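Local coordinates for periplasmic binding protein/LacI transcriptional regulator (Alkaliphilus metalliredigens, PDB 3CTP) that binds the pentose sugar D-xylulofuranose between the two lobes of its periplasmic-binding-protein-like fold and probably acts as a LacI-type transcriptional repressor that recognises regulatory DNA, at residues Gly119-Arg124 against Pro137-Glu142; Glu130-Asp135 against His144-Ile149. All coordinates share one frame; numbering follows the deposited sequence. Where two conformers were deposited one is given.

Contact 1: Gly119-Arg124 against Pro137-Glu142; sequences GIIASR and PVVAFE. With XLF (beta-D-xylulofuranose), chain C.
Ile120 and Ala122 of one strand hydrogen-bond with both their N-H and C=O groups to segment 137-142, in the pattern of a parallel sheet. Ile120 N donates to Pro137 O at 2.9 Å and Ala122 N to Val139 O, while Ile120 O and Ala122 O receive Val139 N and Phe141 N. A further bond, from Arg124 N to Phe141 O, carries the pairing one residue past the end of strand 119-123.

Apolar contacts are lighter. On one face Ile121 CG1 runs beside Val139 CG2 at 4.1 Å, and helices 73-88 and 286-302 cover this Ile121; on the other, Ala122 CB meets Val138 CG1.

Where the strands stop, the polar side chains of Arg124 and Glu142 run side by side into the sugar pocket. The extended Glu142 chain, its CG lying over the centre of the Phe141 ring, brings both carboxylate oxygens to the ligand: XLF O3 donates to Glu142 OE1 at 2.5 Å and XLF O4 to Glu142 OE2 at 2.7 Å. Arg124, bent at chi3 (71°), sends NH2 to XLF O4 at 2.9 Å, in the guanidinium plane, and more weakly to O5. Its NH1 is salt-bridged to Asp100 and Asp213.

XLF O4 thus both accepts from Arg124 and donates to Glu142, so the pair at the strand ends reads one hydroxyl in both senses.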
ATOM      1  N   GLY A 119      22.122   1.222 -10.736  1.00 11.78           N
ATOM      2  CA  GLY A 119      22.347   1.410  -9.303  1.00 10.95           C
ATOM      3  C   GLY A 119      21.233   0.728  -8.523  1.00  8.78           C
ATOM      4  O   GLY A 119      20.220   0.364  -9.094  1.00  9.72           O
ATOM      5  N   ILE A 120      21.462   0.539  -7.226  1.00  8.38           N
ATOM      6  CA  ILE A 120      20.505  -0.137  -6.356  1.00  8.52           C
ATOM      7  C   ILE A 120      20.302   0.694  -5.094  1.00  8.89           C
ATOM      8  O   ILE A 120      21.275   1.236  -4.532  1.00  9.51           O
ATOM      9  CB  ILE A 120      21.053  -1.518  -5.952  1.00 10.08           C
ATOM     10  CG1 ILE A 120      21.134  -2.410  -7.207  1.00 10.38           C
ATOM     11  CG2 ILE A 120      20.190  -2.167  -4.847  1.00 11.55           C
ATOM     12  CD1 ILE A 120      21.782  -3.812  -6.920  1.00 15.74           C
ATOM     13  N   ILE A 121      19.047   0.812  -4.670  1.00  7.82           N
ATOM     14  CA  ILE A 121      18.692   1.439  -3.390  1.00  7.70           C
ATOM     15  C   ILE A 121      18.227   0.301  -2.499  1.00  9.34           C
ATOM     16  O   ILE A 121      17.217  -0.324  -2.780  1.00  9.71           O
ATOM     17  CB  ILE A 121      17.542   2.473  -3.561  1.00  7.64           C
ATOM     18  CG1 ILE A 121      17.986   3.584  -4.513  1.00  9.91           C
ATOM     19  CG2 ILE A 121      17.127   3.044  -2.174  1.00  9.78           C
ATOM     20  CD1 ILE A 121      16.778   4.393  -5.124  1.00  9.73           C
ATOM     21  N   ALA A 122      18.930   0.092  -1.381  0.50  9.26           N
ATOM     22  CA  ALA A 122      18.720  -1.056  -0.494  0.50  8.43           C
ATOM     23  C   ALA A 122      18.059  -0.645   0.825  0.50  8.07           C
ATOM     24  O   ALA A 122      18.710  -0.077   1.718  0.50  6.58           O
ATOM     25  CB  ALA A 122      20.077  -1.726  -0.223  0.50  9.46           C
ATOM     26  N   SER A 123      16.767  -0.943   0.960  0.50  9.81           N
ATOM     27  CA  SER A 123      16.004  -0.475   2.120  0.50  9.69           C
ATOM     28  C   SER A 123      15.997  -1.503   3.245  0.50 10.15           C
ATOM     29  O   SER A 123      15.740  -2.705   3.019  0.50  9.40           O
ATOM     30  CB  SER A 123      14.547  -0.078   1.741  0.50 11.06           C
ATOM     31  OG  SER A 123      14.552   0.897   0.720  0.50 16.27           O
ATOM     32  N   ARG A 124      16.271  -1.036   4.464  1.00  9.65           N
ATOM     33  CA  ARG A 124      16.137  -1.894   5.622  1.00 10.33           C
ATOM     34  C   ARG A 124      16.866  -3.232   5.392  1.00 11.23           C
ATOM     35  O   ARG A 124      16.368  -4.331   5.726  1.00 13.56           O
ATOM     36  CB  ARG A 124      14.649  -2.077   5.984  1.00 12.09           C
ATOM     37  CG  ARG A 124      14.425  -2.270   7.462  1.00 16.12           C
ATOM     38  CD  ARG A 124      13.057  -1.731   7.876  1.00 10.75           C
ATOM     39  NE  ARG A 124      11.963  -2.578   7.374  1.00  9.74           N
ATOM     40  CZ  ARG A 124      10.678  -2.240   7.499  1.00 10.95           C
ATOM     41  NH1 ARG A 124       9.722  -3.055   7.061  1.00 11.14           N
ATOM     42  NH2 ARG A 124      10.356  -1.085   8.103  1.00 10.22           N
ATOM     43  N   PRO A 137      26.730   0.515  -8.120  1.00 14.67           N
ATOM     44  CA  PRO A 137      26.518   1.519  -7.067  1.00 12.27           C
ATOM     45  C   PRO A 137      25.318   1.185  -6.191  1.00 11.03           C
ATOM     46  O   PRO A 137      24.261   0.788  -6.711  1.00 11.24           O
ATOM     47  CB  PRO A 137      26.225   2.803  -7.859  1.00 13.40           C
ATOM     48  CG  PRO A 137      27.022   2.588  -9.173  1.00 14.44           C
ATOM     49  CD  PRO A 137      26.875   1.116  -9.465  1.00 15.38           C
ATOM     50  N   VAL A 138      25.477   1.372  -4.885  1.00  9.65           N
ATOM     51  CA  VAL A 138      24.410   1.095  -3.921  1.00  9.45           C
ATOM     52  C   VAL A 138      24.362   2.235  -2.912  1.00 10.01           C
ATOM     53  O   VAL A 138      25.420   2.726  -2.474  1.00 10.87           O
ATOM     54  CB  VAL A 138      24.703  -0.204  -3.090  1.00  9.31           C
ATOM     55  CG1 VAL A 138      23.654  -0.384  -1.976  1.00 11.53           C
ATOM     56  CG2 VAL A 138      24.737  -1.429  -3.987  1.00 12.93           C
ATOM     57  N   VAL A 139      23.153   2.675  -2.554  1.00  9.19           N
ATOM     58  CA  VAL A 139      22.942   3.475  -1.347  1.00  9.18           C
ATOM     59  C   VAL A 139      21.896   2.763  -0.488  1.00  9.59           C
ATOM     60  O   VAL A 139      21.102   1.968  -1.012  1.00 10.08           O
ATOM     61  CB  VAL A 139      22.501   4.913  -1.611  1.00  9.79           C
ATOM     62  CG1 VAL A 139      23.583   5.637  -2.415  1.00  8.41           C
ATOM     63  CG2 VAL A 139      21.148   4.974  -2.361  1.00 10.26           C
ATOM     64  N   ALA A 140      21.926   3.005   0.823  1.00  8.33           N
ATOM     65  CA  ALA A 140      21.057   2.241   1.746  1.00  9.36           C
ATOM     66  C   ALA A 140      20.097   3.174   2.433  1.00  9.47           C
ATOM     67  O   ALA A 140      20.468   4.292   2.782  1.00 10.42           O
ATOM     68  CB  ALA A 140      21.903   1.559   2.817  1.00 10.47           C
ATOM     69  N   PHE A 141      18.853   2.726   2.605  1.00  9.58           N
ATOM     70  CA  PHE A 141      17.896   3.425   3.491  1.00  9.73           C
ATOM     71  C   PHE A 141      17.818   2.727   4.872  1.00  9.75           C
ATOM     72  O   PHE A 141      17.546   1.515   4.937  1.00 10.19           O
ATOM     73  CB  PHE A 141      16.506   3.516   2.809  1.00  9.86           C
ATOM     74  CG  PHE A 141      15.428   4.139   3.682  1.00 10.67           C
ATOM     75  CD1 PHE A 141      15.511   5.471   4.072  1.00 11.58           C
ATOM     76  CD2 PHE A 141      14.338   3.386   4.102  1.00  9.74           C
ATOM     77  CE1 PHE A 141      14.495   6.038   4.878  1.00  9.96           C
ATOM     78  CE2 PHE A 141      13.330   3.947   4.909  1.00 10.55           C
ATOM     79  CZ  PHE A 141      13.419   5.260   5.288  1.00 11.26           C
ATOM     80  N   GLU A 142      18.124   3.482   5.938  1.00  9.60           N
ATOM     81  CA  GLU A 142      18.063   3.034   7.349  1.00 10.66           C
ATOM     82  C   GLU A 142      19.155   2.126   7.852  1.00 12.29           C
ATOM     83  O   GLU A 142      19.885   2.487   8.789  1.00 12.69           O
ATOM     84  CB  GLU A 142      16.705   2.431   7.699  1.00 11.07           C
ATOM     85  CG  GLU A 142      15.643   3.531   7.678  1.00 12.53           C
ATOM     86  CD  GLU A 142      14.273   3.071   8.165  1.00 13.27           C
ATOM     87  OE1 GLU A 142      13.411   3.961   8.388  1.00 11.75           O
ATOM     88  OE2 GLU A 142      14.063   1.844   8.322  1.00  9.99           O
TER
HETATM   89  O4  XLF C 401      11.931   0.809   9.619  1.00 10.69           O
HETATM   90  C4  XLF C 401      10.979   1.797  10.022  1.00  9.94           C
HETATM   91  C5  XLF C 401       9.774   1.064  10.592  1.00  7.80           C
HETATM   92  O5  XLF C 401       8.728   1.212   9.625  1.00  8.98           O
HETATM   93  C3  XLF C 401      10.435   2.546   8.817  1.00  9.19           C
HETATM   94  O3  XLF C 401      10.932   3.889   8.757  1.00  9.46           O
HETATM   95  C2  XLF C 401       8.955   2.511   9.086  1.00  9.00           C
HETATM   96  O2  XLF C 401       8.588   3.501  10.069  1.00  8.32           O
HETATM   97  C1  XLF C 401       8.126   2.670   7.828  1.00  6.89           C
HETATM   98  O1  XLF C 401       6.737   2.503   8.153  1.00 10.36           O

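Contact 2: Glu130-Asp135 against His144-Ile149; sequences EYANID and HILDNI
Tyr131 and Ile145 bring together two loops of the N-terminal lobe of a periplasmic-binding-protein-like fold, the connections on either side of strand 138-141. With CG anti to its own carbonyl carbon (chi1 -76°), Tyr131 swings its ring toward segment 144-149, where Ile145 meets the ring and Leu146 and Ile149 meet its CB.

Ile145 lies obliquely across the ring and uses both its branches. Its CG1 arm is extended to the tip (chi2 -177°), which carries Ile145 CD1 over one face of the Tyr131 ring, 4.2 Å from its centroid and offset toward the rim: a CH-pi contact. The shorter branch presses closer, Ile145 CG2 standing 3.4 Å from Tyr131 CD2 and also near CG, so the isoleucine spans the ring from its root toward its hydroxyl end.

Leu146 and Ile149 fill in around the base of the tyrosine. Leu146 CD1 sits 3.8 Å from Tyr131 CB and continues over the backbone of Ala132, with the Ala132 methyl a little farther off. Ile149 CD1 reaches Tyr131 CB from the end of a type I turn, Leu146 to Ile149, closed by a bond from Ile149 N to Leu146 O.

Beneath the loops, Ala122 and Val138 of the sheet touch the same tyrosine, and Leu109 of helix 102-114 packs on it too. The polar end is not left to the apolar neighbours: Tyr131 OH is hydrogen-bonded to Glu105, which ties down the far end of the ring. At the near end, Leu146 CD1 lies 3.7 Å from Ala132 N.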
ATOM      1  N   GLU A 130      26.994  -9.954   1.133  1.00 29.65           N
ATOM      2  CA  GLU A 130      26.580 -10.057  -0.256  1.00 27.52           C
ATOM      3  C   GLU A 130      26.924  -8.824  -1.069  1.00 24.75           C
ATOM      4  O   GLU A 130      27.069  -8.897  -2.288  1.00 23.57           O
ATOM      5  CB  GLU A 130      25.078 -10.326  -0.337  1.00 28.63           C
ATOM      6  CG  GLU A 130      24.692 -11.754   0.003  1.00 58.65           C
ATOM      7  CD  GLU A 130      25.166 -12.180   1.381  1.00 34.54           C
ATOM      8  OE1 GLU A 130      25.285 -11.311   2.276  1.00 59.24           O
ATOM      9  OE2 GLU A 130      25.393 -13.396   1.576  1.00 59.45           O
ATOM     10  N   TYR A 131      27.062  -7.690  -0.391  1.00 24.07           N
ATOM     11  CA  TYR A 131      27.287  -6.431  -1.084  1.00 24.44           C
ATOM     12  C   TYR A 131      28.752  -6.144  -1.390  1.00 27.74           C
ATOM     13  O   TYR A 131      29.059  -5.236  -2.173  1.00 28.77           O
ATOM     14  CB  TYR A 131      26.718  -5.287  -0.253  1.00 22.86           C
ATOM     15  CG  TYR A 131      25.217  -5.212  -0.344  1.00 17.00           C
ATOM     16  CD1 TYR A 131      24.621  -4.435  -1.303  1.00 18.83           C
ATOM     17  CD2 TYR A 131      24.403  -5.933   0.527  1.00 17.68           C
ATOM     18  CE1 TYR A 131      23.247  -4.342  -1.412  1.00 17.61           C
ATOM     19  CE2 TYR A 131      23.033  -5.840   0.438  1.00 16.58           C
ATOM     20  CZ  TYR A 131      22.464  -5.042  -0.549  1.00 19.25           C
ATOM     21  OH  TYR A 131      21.102  -4.926  -0.698  1.00 20.68           O
ATOM     22  N   ALA A 132      29.644  -6.921  -0.782  1.00 28.52           N
ATOM     23  CA  ALA A 132      31.070  -6.602  -0.791  1.00 31.95           C
ATOM     24  C   ALA A 132      31.701  -6.695  -2.176  1.00 35.78           C
ATOM     25  O   ALA A 132      32.632  -5.954  -2.499  1.00 37.21           O
ATOM     26  CB  ALA A 132      31.816  -7.505   0.196  1.00 31.01           C
ATOM     27  N   ASN A 133      31.200  -7.607  -2.995  1.00 38.02           N
ATOM     28  CA  ASN A 133      31.790  -7.830  -4.302  1.00 41.43           C
ATOM     29  C   ASN A 133      30.977  -7.211  -5.432  1.00 43.48           C
ATOM     30  O   ASN A 133      31.524  -6.853  -6.477  1.00 44.70           O
ATOM     31  CB  ASN A 133      31.983  -9.330  -4.525  1.00 42.36           C
ATOM     32  CG  ASN A 133      31.086 -10.166  -3.633  1.00 54.46           C
ATOM     33  OD1 ASN A 133      31.505 -11.202  -3.107  1.00 45.15           O
ATOM     34  ND2 ASN A 133      29.847  -9.706  -3.434  1.00 43.93           N
ATOM     35  N   ILE A 134      29.672  -7.079  -5.224  1.00 43.62           N
ATOM     36  CA  ILE A 134      28.835  -6.535  -6.276  1.00 43.16           C
ATOM     37  C   ILE A 134      29.541  -5.286  -6.768  1.00 42.51           C
ATOM     38  O   ILE A 134      30.166  -4.574  -5.985  1.00 44.41           O
ATOM     39  CB  ILE A 134      27.399  -6.253  -5.798  1.00 43.08           C
ATOM     40  CG1 ILE A 134      27.245  -4.811  -5.319  1.00 50.22           C
ATOM     41  CG2 ILE A 134      27.000  -7.235  -4.703  1.00 50.97           C
ATOM     42  CD1 ILE A 134      25.801  -4.450  -5.016  1.00 43.17           C
ATOM     43  N   ASP A 135      29.497  -5.054  -8.072  1.00 39.74           N
ATOM     44  CA  ASP A 135      30.226  -3.949  -8.662  1.00 37.06           C
ATOM     45  C   ASP A 135      29.232  -2.970  -9.266  1.00 32.53           C
ATOM     46  O   ASP A 135      29.361  -2.554 -10.416  1.00 34.23           O
ATOM     47  CB  ASP A 135      31.171  -4.470  -9.744  1.00 38.92           C
ATOM     48  CG  ASP A 135      32.208  -3.453 -10.141  1.00 49.62           C
ATOM     49  OD1 ASP A 135      33.410  -3.713  -9.918  1.00 43.37           O
ATOM     50  OD2 ASP A 135      31.818  -2.387 -10.660  1.00 46.03           O
ATOM     51  N   HIS A 144      22.538   0.076   8.040  1.00 10.03           N
ATOM     52  CA  HIS A 144      23.907   0.154   7.536  1.00  9.42           C
ATOM     53  C   HIS A 144      24.301  -1.181   6.940  1.00 12.57           C
ATOM     54  O   HIS A 144      24.061  -2.225   7.535  1.00 16.22           O
ATOM     55  CB  HIS A 144      24.842   0.507   8.695  1.00 10.13           C
ATOM     56  CG  HIS A 144      24.674   1.916   9.167  1.00 11.43           C
ATOM     57  ND1 HIS A 144      23.686   2.294  10.053  1.00 15.22           N
ATOM     58  CD2 HIS A 144      25.338   3.053   8.838  1.00 12.55           C
ATOM     59  CE1 HIS A 144      23.745   3.603  10.248  1.00 15.32           C
ATOM     60  NE2 HIS A 144      24.738   4.086   9.523  1.00 17.72           N
ATOM     61  N   ILE A 145      24.977  -1.156   5.797  1.00 11.28           N
ATOM     62  CA  ILE A 145      25.324  -2.392   5.125  1.00 12.31           C
ATOM     63  C   ILE A 145      26.814  -2.662   5.239  1.00 15.18           C
ATOM     64  O   ILE A 145      27.236  -3.630   5.903  1.00 16.89           O
ATOM     65  CB  ILE A 145      24.862  -2.323   3.661  1.00 12.31           C
ATOM     66  CG1 ILE A 145      23.363  -2.129   3.654  1.00 12.02           C
ATOM     67  CG2 ILE A 145      25.171  -3.653   2.942  1.00 16.00           C
ATOM     68  CD1 ILE A 145      22.761  -2.121   2.243  1.00 13.56           C
ATOM     69  N   LEU A 146      27.597  -1.792   4.629  1.00 14.57           N
ATOM     70  CA  LEU A 146      29.051  -1.873   4.739  1.00 15.66           C
ATOM     71  C   LEU A 146      29.560  -0.461   4.907  1.00 16.13           C
ATOM     72  O   LEU A 146      28.861   0.497   4.557  1.00 15.15           O
ATOM     73  CB  LEU A 146      29.642  -2.454   3.474  1.00 16.43           C
ATOM     74  CG  LEU A 146      29.324  -3.915   3.143  1.00 20.35           C
ATOM     75  CD1 LEU A 146      29.763  -4.227   1.722  1.00 19.23           C
ATOM     76  CD2 LEU A 146      29.989  -4.887   4.136  1.00 20.75           C
ATOM     77  N   ASP A 147      30.785  -0.331   5.410  1.00 15.96           N
ATOM     78  CA  ASP A 147      31.294   0.988   5.726  1.00 17.31           C
ATOM     79  C   ASP A 147      31.485   1.832   4.468  1.00 15.87           C
ATOM     80  O   ASP A 147      31.656   3.062   4.553  1.00 17.15           O
ATOM     81  CB  ASP A 147      32.623   0.855   6.481  1.00 18.64           C
ATOM     82  CG  ASP A 147      32.444   0.232   7.848  1.00 35.44           C
ATOM     83  OD1 ASP A 147      31.298   0.220   8.332  1.00 28.98           O
ATOM     84  OD2 ASP A 147      33.430  -0.255   8.434  1.00 32.55           O
ATOM     85  N   ASN A 148      31.462   1.201   3.298  1.00 13.91           N
ATOM     86  CA  ASN A 148      31.657   1.973   2.083  1.00 13.81           C
ATOM     87  C   ASN A 148      30.371   2.234   1.307  1.00 12.38           C
ATOM     88  O   ASN A 148      30.420   2.627   0.157  1.00 12.69           O
ATOM     89  CB  ASN A 148      32.745   1.369   1.183  1.00 17.15           C
ATOM     90  CG  ASN A 148      32.342   0.054   0.586  1.00 26.69           C
ATOM     91  OD1 ASN A 148      31.413  -0.601   1.058  1.00 21.94           O
ATOM     92  ND2 ASN A 148      33.059  -0.363  -0.459  1.00 30.40           N
ATOM     93  N   ILE A 149      29.222   2.084   1.984  1.00 10.37           N
ATOM     94  CA  ILE A 149      27.904   2.389   1.384  1.00  8.22           C
ATOM     95  C   ILE A 149      27.214   3.456   2.230  1.00  9.42           C
ATOM     96  O   ILE A 149      27.095   3.306   3.447  1.00 10.18           O
ATOM     97  CB  ILE A 149      27.036   1.112   1.322  1.00  8.95           C
ATOM     98  CG1 ILE A 149      27.657   0.128   0.313  1.00  9.92           C
ATOM     99  CG2 ILE A 149      25.568   1.445   0.963  1.00 12.33           C
ATOM    100  CD1 ILE A 149      27.006  -1.263   0.365  1.00 12.83           C
TER

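The two contacts interleave along the chain: strand 119-123 leads into the loop holding 130-135, and strand 138-141 into the loop holding 144-149. Their centres lie 10 Å apart, and contact 2 packs on the face of contact 1 that bears Ala122 and Ala140. There Ala122 CB is 3.4 Å from Tyr131 OH and 3.7 Å from Ile145 CD1, while Ala140 CB is 3.8 Å from that same Ile145 CD1. Of the two, contact 1 alone reaches the sugar, which Asn72, Arg190, Asn239, Asp267 and Gln284 also hydrogen-bond; in contact 2, the side chain of Ile145 is about 13 Å from the bound XLF.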